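ZmpA Glycopeptidase (Clostridium perfringens, PDB 6XSX) is a metalloprotease that probably cleaves the polypeptide of glycosylated proteins, represented here by its M60 peptidase catalytic module. Local coordinates at residues 218-223 and 278-283; 163-168 and 176-181; 464-469 and 509-514. All blocks are in the same frame, centred on the assembly; numbering follows the deposited sequence.

Contact 1. Residues 218-223 and 278-283; sequences KETMKY and GFMHEM
Thr220 OG1 faces the ends of two methionine side chains of helix 277-286, Met280 and Met283, and is hydrogen-bonded to the carbonyl oxygen of Val216, one turn earlier in its own helix. The hydroxyl sits beside the backbone N of Thr220 (chi1 -69°), which lets it reach back to that carbonyl while meeting the facing helix. From there, Met283 SD approaches to 3.6 Å from Thr220 OG1. The Met283 chain is extended until it bends about its last torsion (chi3 -68°), so the sulfur leads and CE turns aside. Met280 is bent twice and offers its methyl instead, with CE 3.9 Å from Thr220 OG1, the two side chains passing alongside each other, pointing opposite ways. The contact is thus small and buried, a single short residue set against two methionines, one offering its sulfur and the other its methyl.

His281 and Glu282, on the side of the helix remote from Thr220, belong to an HExxH pattern completed by His285, consistent with the zinc-binding helix of a metallopeptidase, although no metal is bound to it here. Helix 206-224 therefore packs behind this probable active-site helix, while helix 301-309 closes the junction with Leu302 on Thr220 and Phe306 on both Thr220 and Met280.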
loop_
_atom_site.group_PDB
_atom_site.type_symbol
_atom_site.label_atom_id
_atom_site.label_comp_id
_atom_site.label_asym_id
_atom_site.label_seq_id
_atom_site.Cartn_x
_atom_site.Cartn_y
_atom_site.Cartn_z
ATOM N N LYS A 218 -2.238 -0.519 10.640
ATOM C CA LYS A 218 -1.807 0.527 11.558
ATOM C C LYS A 218 -0.784 1.435 10.870
ATOM O O LYS A 218 -0.980 2.642 10.779
ATOM C CB LYS A 218 -1.248 -0.091 12.844
ATOM C CG LYS A 218 -1.159 0.852 14.038
ATOM C CD LYS A 218 -0.784 0.135 15.322
ATOM C CE LYS A 218 -0.179 1.057 16.361
ATOM N NZ LYS A 218 0.869 0.350 17.138
ATOM N N GLU A 219 0.305 0.841 10.373
ATOM C CA GLU A 219 1.378 1.594 9.738
ATOM C C GLU A 219 0.823 2.371 8.539
ATOM O O GLU A 219 1.130 3.550 8.378
ATOM C CB GLU A 219 2.554 0.663 9.404
ATOM C CG GLU A 219 3.763 1.344 8.779
ATOM C CD GLU A 219 4.294 2.557 9.526
ATOM O OE1 GLU A 219 4.168 2.594 10.764
ATOM O OE2 GLU A 219 4.820 3.472 8.870
ATOM N N THR A 220 -0.048 1.729 7.747
ATOM C CA THR A 220 -0.616 2.353 6.561
ATOM C C THR A 220 -1.446 3.573 6.948
ATOM O O THR A 220 -1.366 4.621 6.305
ATOM C CB THR A 220 -1.481 1.397 5.728
ATOM O OG1 THR A 220 -0.618 0.422 5.144
ATOM C CG2 THR A 220 -2.239 2.108 4.625
ATOM N N MET A 221 -2.237 3.431 8.010
ATOM C CA MET A 221 -3.147 4.506 8.340
ATOM C C MET A 221 -2.389 5.676 8.972
ATOM O O MET A 221 -2.700 6.830 8.687
ATOM C CB MET A 221 -4.317 4.006 9.190
ATOM C CG MET A 221 -5.314 3.290 8.308
ATOM S SD MET A 221 -6.773 2.670 9.136
ATOM C CE MET A 221 -7.758 4.164 9.256
ATOM N N LYS A 222 -1.353 5.373 9.762
ATOM C CA LYS A 222 -0.441 6.405 10.236
ATOM C C LYS A 222 0.195 7.151 9.053
ATOM O O LYS A 222 0.146 8.377 8.989
ATOM C CB LYS A 222 0.617 5.795 11.161
ATOM C CG LYS A 222 1.639 6.790 11.697
ATOM C CD LYS A 222 2.678 6.108 12.561
ATOM C CE LYS A 222 3.948 6.917 12.715
ATOM N NZ LYS A 222 4.967 6.155 13.481
ATOM N N TYR A 223 0.777 6.411 8.104
ATOM C CA TYR A 223 1.414 7.021 6.944
ATOM C C TYR A 223 0.446 7.910 6.161
ATOM O O TYR A 223 0.874 8.904 5.576
ATOM C CB TYR A 223 2.033 5.943 6.048
ATOM C CG TYR A 223 2.848 6.398 4.858
ATOM C CD1 TYR A 223 3.959 7.225 4.993
ATOM C CD2 TYR A 223 2.548 5.926 3.589
ATOM C CE1 TYR A 223 4.723 7.589 3.891
ATOM C CE2 TYR A 223 3.290 6.287 2.477
ATOM C CZ TYR A 223 4.381 7.123 2.628
ATOM O OH TYR A 223 5.113 7.451 1.523
ATOM N N GLY A 278 4.460 -5.857 -4.758
ATOM C CA GLY A 278 3.225 -6.463 -5.242
ATOM C C GLY A 278 2.034 -6.247 -4.303
ATOM O O GLY A 278 1.013 -5.713 -4.724
ATOM N N PHE A 279 2.173 -6.635 -3.026
ATOM C CA PHE A 279 1.065 -6.552 -2.083
ATOM C C PHE A 279 0.717 -5.105 -1.753
ATOM O O PHE A 279 -0.459 -4.741 -1.743
ATOM C CB PHE A 279 1.343 -7.355 -0.810
ATOM C CG PHE A 279 1.021 -8.822 -0.944
ATOM C CD1 PHE A 279 -0.259 -9.293 -0.681
ATOM C CD2 PHE A 279 1.983 -9.721 -1.382
ATOM C CE1 PHE A 279 -0.565 -10.641 -0.822
ATOM C CE2 PHE A 279 1.679 -11.068 -1.521
ATOM C CZ PHE A 279 0.405 -11.524 -1.246
ATOM N N MET A 280 1.738 -4.287 -1.471
ATOM C CA MET A 280 1.503 -2.956 -0.934
ATOM C C MET A 280 1.034 -1.999 -2.029
ATOM O O MET A 280 0.304 -1.051 -1.755
ATOM C CB MET A 280 2.739 -2.428 -0.202
ATOM C CG MET A 280 3.094 -3.285 1.003
ATOM S SD MET A 280 1.654 -3.547 2.095
ATOM C CE MET A 280 1.438 -1.893 2.737
ATOM N N HIS A 281 1.399 -2.289 -3.282
ATOM C CA HIS A 281 0.895 -1.510 -4.403
ATOM C C HIS A 281 -0.626 -1.625 -4.472
ATOM O O HIS A 281 -1.305 -0.635 -4.712
ATOM C CB HIS A 281 1.593 -1.927 -5.706
ATOM C CG HIS A 281 0.975 -1.376 -6.949
ATOM N ND1 HIS A 281 1.368 -0.166 -7.500
ATOM C CD2 HIS A 281 0.002 -1.864 -7.752
ATOM C CE1 HIS A 281 0.661 0.070 -8.588
ATOM N NE2 HIS A 281 -0.188 -0.963 -8.769
ATOM N N GLU A 282 -1.152 -2.833 -4.231
ATOM C CA GLU A 282 -2.592 -3.054 -4.238
ATOM C C GLU A 282 -3.259 -2.352 -3.062
ATOM O O GLU A 282 -4.333 -1.787 -3.221
ATOM C CB GLU A 282 -2.946 -4.543 -4.221
ATOM C CG GLU A 282 -2.405 -5.301 -5.424
ATOM C CD GLU A 282 -2.564 -4.599 -6.762
ATOM O OE1 GLU A 282 -3.629 -4.005 -6.990
ATOM O OE2 GLU A 282 -1.608 -4.636 -7.572
ATOM N N MET A 283 -2.645 -2.412 -1.877
ATOM C CA MET A 283 -3.246 -1.736 -0.738
ATOM C C MET A 283 -3.283 -0.232 -1.030
ATOM O O MET A 283 -4.269 0.439 -0.721
ATOM C CB MET A 283 -2.474 -2.015 0.559
ATOM C CG MET A 283 -3.070 -1.319 1.772
ATOM S SD MET A 283 -2.483 -2.012 3.347
ATOM C CE MET A 283 -3.263 -3.626 3.291
#

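Contact 2. Residues 163-168 and 176-181; sequences EEYVDL and PDVFDV
Tyr165 reaches from helix 155-171 to Pro176, in the loop that leads into strand 179-182, inside a beta-alpha-beta unit formed by strand 143-149, this helix and strand 179-182. The two strands run parallel as neighbours in the mixed sheet, and the helix with its following loop makes the crossover between them.

The tyrosine and proline side chains cross at about a right angle. Tyr165 CG is anti to the backbone N (chi1 -173°), and the ring projects from the helix with its hydroxyl foremost. That hydroxyl nestles against the proline ring, 3.4 Å from Pro176 CD and 3.5 Å from Pro176 CG, and at the same time donates to the carbonyl of the same residue. One residue thus receives the phenol both through apolar ring carbons and through a polar backbone atom. Val178 is a looser neighbour: its CG1 stands 4.4 Å from Tyr165 OH, and its carbonyl oxygen lies obliquely to the aromatic ring.

Around this pair, Tyr145 and Pro146 of strand 143-149 and Leu175 of the connecting loop pack on Tyr165, so the ring is buried between helix, strand and loop. Asp177, next to the proline, turns its carboxylate elsewhere, with OD2 hydrogen-bonded to Thr193 at the start of helix 192-202. Further along, Phe179 lies against Val158 and Leu162 and continues the seam between helix and sheet.

The hydrogen bond itself is short, 2.7 Å from Tyr165 OH to Pro176 O. The donor lies in the carbonyl plane at a C=O...donor angle of 148°, and the acceptor lies at the edge of the Tyr165 ring, in its plane, only 3.3 Å from Pro176 O to Tyr165 CE2.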
loop_
_atom_site.group_PDB
_atom_site.type_symbol
_atom_site.label_atom_id
_atom_site.label_comp_id
_atom_site.label_asym_id
_atom_site.label_seq_id
_atom_site.Cartn_x
_atom_site.Cartn_y
_atom_site.Cartn_z
ATOM N N GLU A 163 -6.144 -29.649 10.068
ATOM C CA GLU A 163 -5.845 -31.051 9.805
ATOM C C GLU A 163 -7.147 -31.803 9.533
ATOM O O GLU A 163 -7.228 -32.571 8.585
ATOM C CB GLU A 163 -5.045 -31.691 10.947
ATOM C CG GLU A 163 -3.607 -31.194 11.062
ATOM C CD GLU A 163 -2.586 -31.793 10.105
ATOM O OE1 GLU A 163 -2.980 -32.596 9.236
ATOM O OE2 GLU A 163 -1.384 -31.452 10.231
ATOM N N GLU A 164 -8.181 -31.543 10.341
ATOM C CA GLU A 164 -9.425 -32.293 10.225
ATOM C C GLU A 164 -10.127 -31.952 8.914
ATOM O O GLU A 164 -10.710 -32.833 8.281
ATOM C CB GLU A 164 -10.363 -31.972 11.387
ATOM C CG GLU A 164 -9.777 -32.299 12.742
ATOM C CD GLU A 164 -10.489 -33.453 13.408
ATOM O OE1 GLU A 164 -10.444 -34.574 12.846
ATOM O OE2 GLU A 164 -11.119 -33.214 14.464
ATOM N N TYR A 165 -10.070 -30.670 8.522
ATOM C CA TYR A 165 -10.859 -30.184 7.397
ATOM C C TYR A 165 -10.225 -30.609 6.076
ATOM O O TYR A 165 -10.936 -30.928 5.122
ATOM C CB TYR A 165 -11.070 -28.667 7.458
ATOM C CG TYR A 165 -12.027 -28.133 6.418
ATOM C CD1 TYR A 165 -13.402 -28.136 6.638
ATOM C CD2 TYR A 165 -11.564 -27.641 5.204
ATOM C CE1 TYR A 165 -14.290 -27.658 5.686
ATOM C CE2 TYR A 165 -12.437 -27.141 4.247
ATOM C CZ TYR A 165 -13.803 -27.146 4.493
ATOM O OH TYR A 165 -14.661 -26.676 3.544
ATOM N N VAL A 166 -8.889 -30.590 6.024
ATOM C CA VAL A 166 -8.182 -31.058 4.844
ATOM C C VAL A 166 -8.533 -32.533 4.604
ATOM O O VAL A 166 -8.749 -32.952 3.462
ATOM C CB VAL A 166 -6.666 -30.797 4.952
ATOM C CG1 VAL A 166 -5.884 -31.471 3.834
ATOM C CG2 VAL A 166 -6.366 -29.300 4.990
ATOM N N ASP A 167 -8.659 -33.308 5.692
ATOM C CA ASP A 167 -9.058 -34.703 5.550
ATOM C C ASP A 167 -10.476 -34.768 4.983
ATOM O O ASP A 167 -10.745 -35.555 4.075
ATOM C CB ASP A 167 -8.951 -35.502 6.853
ATOM C CG ASP A 167 -9.329 -36.964 6.655
ATOM O OD1 ASP A 167 -10.466 -37.320 6.986
ATOM O OD2 ASP A 167 -8.486 -37.728 6.145
ATOM N N LEU A 168 -11.363 -33.923 5.522
ATOM C CA LEU A 168 -12.763 -33.935 5.129
ATOM C C LEU A 168 -12.886 -33.561 3.653
ATOM O O LEU A 168 -13.683 -34.162 2.939
ATOM C CB LEU A 168 -13.571 -33.008 6.047
ATOM C CG LEU A 168 -15.077 -32.956 5.785
ATOM C CD1 LEU A 168 -15.738 -34.301 6.065
ATOM C CD2 LEU A 168 -15.746 -31.852 6.606
ATOM N N PRO A 176 -15.730 -26.271 -0.083
ATOM C CA PRO A 176 -14.738 -25.271 -0.489
ATOM C C PRO A 176 -13.393 -25.534 0.197
ATOM O O PRO A 176 -13.351 -25.844 1.386
ATOM C CB PRO A 176 -15.348 -23.963 0.033
ATOM C CG PRO A 176 -16.083 -24.397 1.277
ATOM C CD PRO A 176 -16.683 -25.747 0.912
ATOM N N ASP A 177 -12.302 -25.416 -0.571
ATOM C CA ASP A 177 -10.952 -25.469 -0.028
ATOM C C ASP A 177 -10.611 -24.069 0.487
ATOM O O ASP A 177 -10.213 -23.206 -0.294
ATOM C CB ASP A 177 -9.950 -25.959 -1.088
ATOM C CG ASP A 177 -8.553 -26.277 -0.556
ATOM O OD1 ASP A 177 -8.292 -26.015 0.643
ATOM O OD2 ASP A 177 -7.721 -26.779 -1.348
ATOM N N VAL A 178 -10.780 -23.843 1.795
ATOM C CA VAL A 178 -10.729 -22.485 2.322
ATOM C C VAL A 178 -10.205 -22.477 3.756
ATOM O O VAL A 178 -10.607 -23.321 4.556
ATOM C CB VAL A 178 -12.101 -21.778 2.256
ATOM C CG1 VAL A 178 -13.186 -22.536 3.013
ATOM C CG2 VAL A 178 -12.025 -20.350 2.773
ATOM N N PHE A 179 -9.364 -21.469 4.061
ATOM C CA PHE A 179 -8.988 -21.101 5.421
ATOM C C PHE A 179 -8.945 -19.580 5.544
ATOM O O PHE A 179 -8.346 -18.909 4.697
ATOM C CB PHE A 179 -7.628 -21.706 5.787
ATOM C CG PHE A 179 -7.092 -21.262 7.121
ATOM C CD1 PHE A 179 -7.611 -21.774 8.304
ATOM C CD2 PHE A 179 -6.074 -20.325 7.199
ATOM C CE1 PHE A 179 -7.122 -21.353 9.535
ATOM C CE2 PHE A 179 -5.590 -19.898 8.427
ATOM C CZ PHE A 179 -6.107 -20.421 9.594
ATOM N N ASP A 180 -9.576 -19.045 6.602
ATOM C CA ASP A 180 -9.625 -17.600 6.805
ATOM C C ASP A 180 -8.894 -17.217 8.085
ATOM O O ASP A 180 -9.064 -17.879 9.104
ATOM C CB ASP A 180 -11.060 -17.066 6.887
ATOM C CG ASP A 180 -11.768 -16.908 5.548
ATOM O OD1 ASP A 180 -11.075 -16.855 4.518
ATOM O OD2 ASP A 180 -13.013 -16.824 5.542
ATOM N N VAL A 181 -8.137 -16.110 8.028
ATOM C CA VAL A 181 -7.630 -15.452 9.226
ATOM C C VAL A 181 -8.306 -14.090 9.363
ATOM O O VAL A 181 -8.136 -13.227 8.496
ATOM C CB VAL A 181 -6.101 -15.258 9.190
ATOM C CG1 VAL A 181 -5.582 -14.694 10.511
ATOM C CG2 VAL A 181 -5.364 -16.538 8.814
#

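Contact 3. Residues 464-469 and 509-514; sequences VSISFD and HEYSIV
Ile466 lays its CD1 methyl over one face of the Tyr511 ring, 4.1 Å from the Tyr511 centroid and 20° off the normal, a CH-pi contact. The methyl is displaced toward the rim, so it lies nearest to Tyr511 CE1, at 3.9 Å from Ile466 CD1. Beyond it, Val464 meets the outer end of the tyrosine: the two side chains point at each other from their own strands, and Val464 CG2 is 3.6 Å from Tyr511 OH. At the other end, Phe468 CE1 touches Ile513 CG2 at 3.6 Å. Ile513 CG2 is anti to its backbone N, whereas CG1 runs beside that nitrogen and brings CD1 to 3.9 Å from Phe468 CE1 as well.

Alternation along each strand sends Val464, Ile466 and Phe468 inward against Tyr511 and Ile513. In the next shell, Asp500 OD2 is hydrogen-bonded to Tyr511 OH and fixes the phenol end. Phe528 meets the Tyr511 ring with nearly parallel planes, and Tyr481 stacks on Phe468.

The two strands pair with different sheets, their axes 10.4 Å apart and crossing at -36°. Sheet 452-459, 463-470, 497-500 faces sheet 488-493, 478-485, 511-517, 526-528. This strand order matches the seven-stranded beta-sandwich of fibronectin type III-like domains, and the contact is part of the largely apolar packing between its two sheets, with Val464 toward the margin.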
loop_
_atom_site.group_PDB
_atom_site.type_symbol
_atom_site.label_atom_id
_atom_site.label_comp_id
_atom_site.label_asym_id
_atom_site.label_seq_id
_atom_site.Cartn_x
_atom_site.Cartn_y
_atom_site.Cartn_z
ATOM N N VAL A 464 35.252 12.196 -20.643
ATOM C CA VAL A 464 35.919 12.405 -19.367
ATOM C C VAL A 464 35.225 11.553 -18.305
ATOM O O VAL A 464 34.070 11.812 -17.962
ATOM C CB VAL A 464 35.904 13.890 -18.964
ATOM C CG1 VAL A 464 36.540 14.095 -17.596
ATOM C CG2 VAL A 464 36.564 14.769 -20.015
ATOM N N SER A 465 35.943 10.543 -17.795
ATOM C CA SER A 465 35.434 9.667 -16.753
ATOM C C SER A 465 35.993 10.116 -15.409
ATOM O O SER A 465 37.192 10.001 -15.167
ATOM C CB SER A 465 35.764 8.224 -17.036
ATOM O OG SER A 465 35.217 7.376 -16.040
ATOM N N ILE A 466 35.107 10.644 -14.556
ATOM C CA ILE A 466 35.490 11.200 -13.272
ATOM C C ILE A 466 35.076 10.219 -12.181
ATOM O O ILE A 466 33.885 9.943 -12.025
ATOM C CB ILE A 466 34.843 12.583 -13.065
ATOM C CG1 ILE A 466 35.048 13.490 -14.283
ATOM C CG2 ILE A 466 35.334 13.217 -11.765
ATOM C CD1 ILE A 466 34.157 14.711 -14.331
ATOM N N SER A 467 36.068 9.685 -11.448
ATOM C CA SER A 467 35.777 8.806 -10.323
ATOM C C SER A 467 35.944 9.570 -9.013
ATOM O O SER A 467 36.739 10.511 -8.938
ATOM C CB SER A 467 36.612 7.554 -10.351
ATOM O OG SER A 467 37.920 7.802 -9.858
ATOM N N PHE A 468 35.189 9.144 -7.991
ATOM C CA PHE A 468 35.121 9.835 -6.712
ATOM C C PHE A 468 35.567 8.905 -5.596
ATOM O O PHE A 468 35.152 7.750 -5.539
ATOM C CB PHE A 468 33.683 10.274 -6.431
ATOM C CG PHE A 468 33.096 11.121 -7.530
ATOM C CD1 PHE A 468 33.685 12.330 -7.883
ATOM C CD2 PHE A 468 31.979 10.694 -8.239
ATOM C CE1 PHE A 468 33.153 13.109 -8.902
ATOM C CE2 PHE A 468 31.450 11.479 -9.255
ATOM C CZ PHE A 468 32.031 12.682 -9.580
ATOM N N ASP A 469 36.420 9.432 -4.713
ATOM C CA ASP A 469 36.848 8.717 -3.523
ATOM C C ASP A 469 36.557 9.611 -2.318
ATOM O O ASP A 469 36.626 10.832 -2.432
ATOM C CB ASP A 469 38.316 8.299 -3.651
ATOM C CG ASP A 469 38.642 7.635 -4.981
ATOM O OD1 ASP A 469 38.501 6.394 -5.072
ATOM O OD2 ASP A 469 39.027 8.362 -5.924
ATOM N N HIS A 509 38.691 23.244 -19.941
ATOM C CA HIS A 509 37.561 22.886 -19.040
ATOM C C HIS A 509 38.060 22.756 -17.599
ATOM O O HIS A 509 39.047 22.069 -17.349
ATOM C CB HIS A 509 36.857 21.620 -19.551
ATOM N N GLU A 510 37.384 23.449 -16.669
ATOM C CA GLU A 510 37.623 23.336 -15.234
ATOM C C GLU A 510 36.420 22.647 -14.588
ATOM O O GLU A 510 35.278 22.966 -14.913
ATOM C CB GLU A 510 37.838 24.723 -14.615
ATOM N N TYR A 511 36.678 21.704 -13.673
ATOM C CA TYR A 511 35.598 20.947 -13.051
ATOM C C TYR A 511 35.494 21.286 -11.565
ATOM O O TYR A 511 36.495 21.584 -10.916
ATOM C CB TYR A 511 35.789 19.441 -13.249
ATOM C CG TYR A 511 35.499 18.907 -14.631
ATOM C CD1 TYR A 511 34.202 18.629 -15.040
ATOM C CD2 TYR A 511 36.524 18.638 -15.523
ATOM C CE1 TYR A 511 33.930 18.119 -16.302
ATOM C CE2 TYR A 511 36.271 18.136 -16.790
ATOM C CZ TYR A 511 34.971 17.873 -17.182
ATOM O OH TYR A 511 34.727 17.374 -18.430
ATOM N N SER A 512 34.268 21.212 -11.031
ATOM C CA SER A 512 34.004 21.488 -9.627
ATOM C C SER A 512 32.993 20.485 -9.076
ATOM O O SER A 512 31.876 20.390 -9.585
ATOM C CB SER A 512 33.534 22.905 -9.436
ATOM O OG SER A 512 33.416 23.202 -8.056
ATOM N N ILE A 513 33.405 19.755 -8.030
ATOM C CA ILE A 513 32.669 18.619 -7.497
ATOM C C ILE A 513 32.220 18.934 -6.070
ATOM O O ILE A 513 33.032 19.300 -5.214
ATOM C CB ILE A 513 33.532 17.341 -7.527
ATOM C CG1 ILE A 513 34.216 17.118 -8.881
ATOM C CG2 ILE A 513 32.727 16.128 -7.075
ATOM C CD1 ILE A 513 33.274 16.835 -10.037
ATOM N N VAL A 514 30.918 18.766 -5.822
ATOM C CA VAL A 514 30.343 18.993 -4.508
ATOM C C VAL A 514 29.641 17.712 -4.057
ATOM O O VAL A 514 28.732 17.235 -4.735
ATOM C CB VAL A 514 29.395 20.208 -4.539
ATOM C CG1 VAL A 514 28.697 20.443 -3.206
ATOM C CG2 VAL A 514 30.108 21.480 -5.001
#

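Along the chain the order is contact 2, contact 1, contact 3, each closing before the next opens. Contacts 2 and 1 lie in the M60 peptidase family region, with centres about 29 Å apart: contact 2 belongs to the mixed beta sheet and its crossover helix, contact 1 to the pairing of helix 206-224 with helix 277-286, which carries the HExxH pattern, near the centre of the chain. Contact 3 lies in the C-terminal beta-sandwich, its centre about 41 Å from that of contact 1 and about 64 Å from that of contact 2, on the opposite side of the chain's centre from contact 2. The module is therefore elongated, with the probable active-site helix between a sheet-based portion and a terminal sandwich.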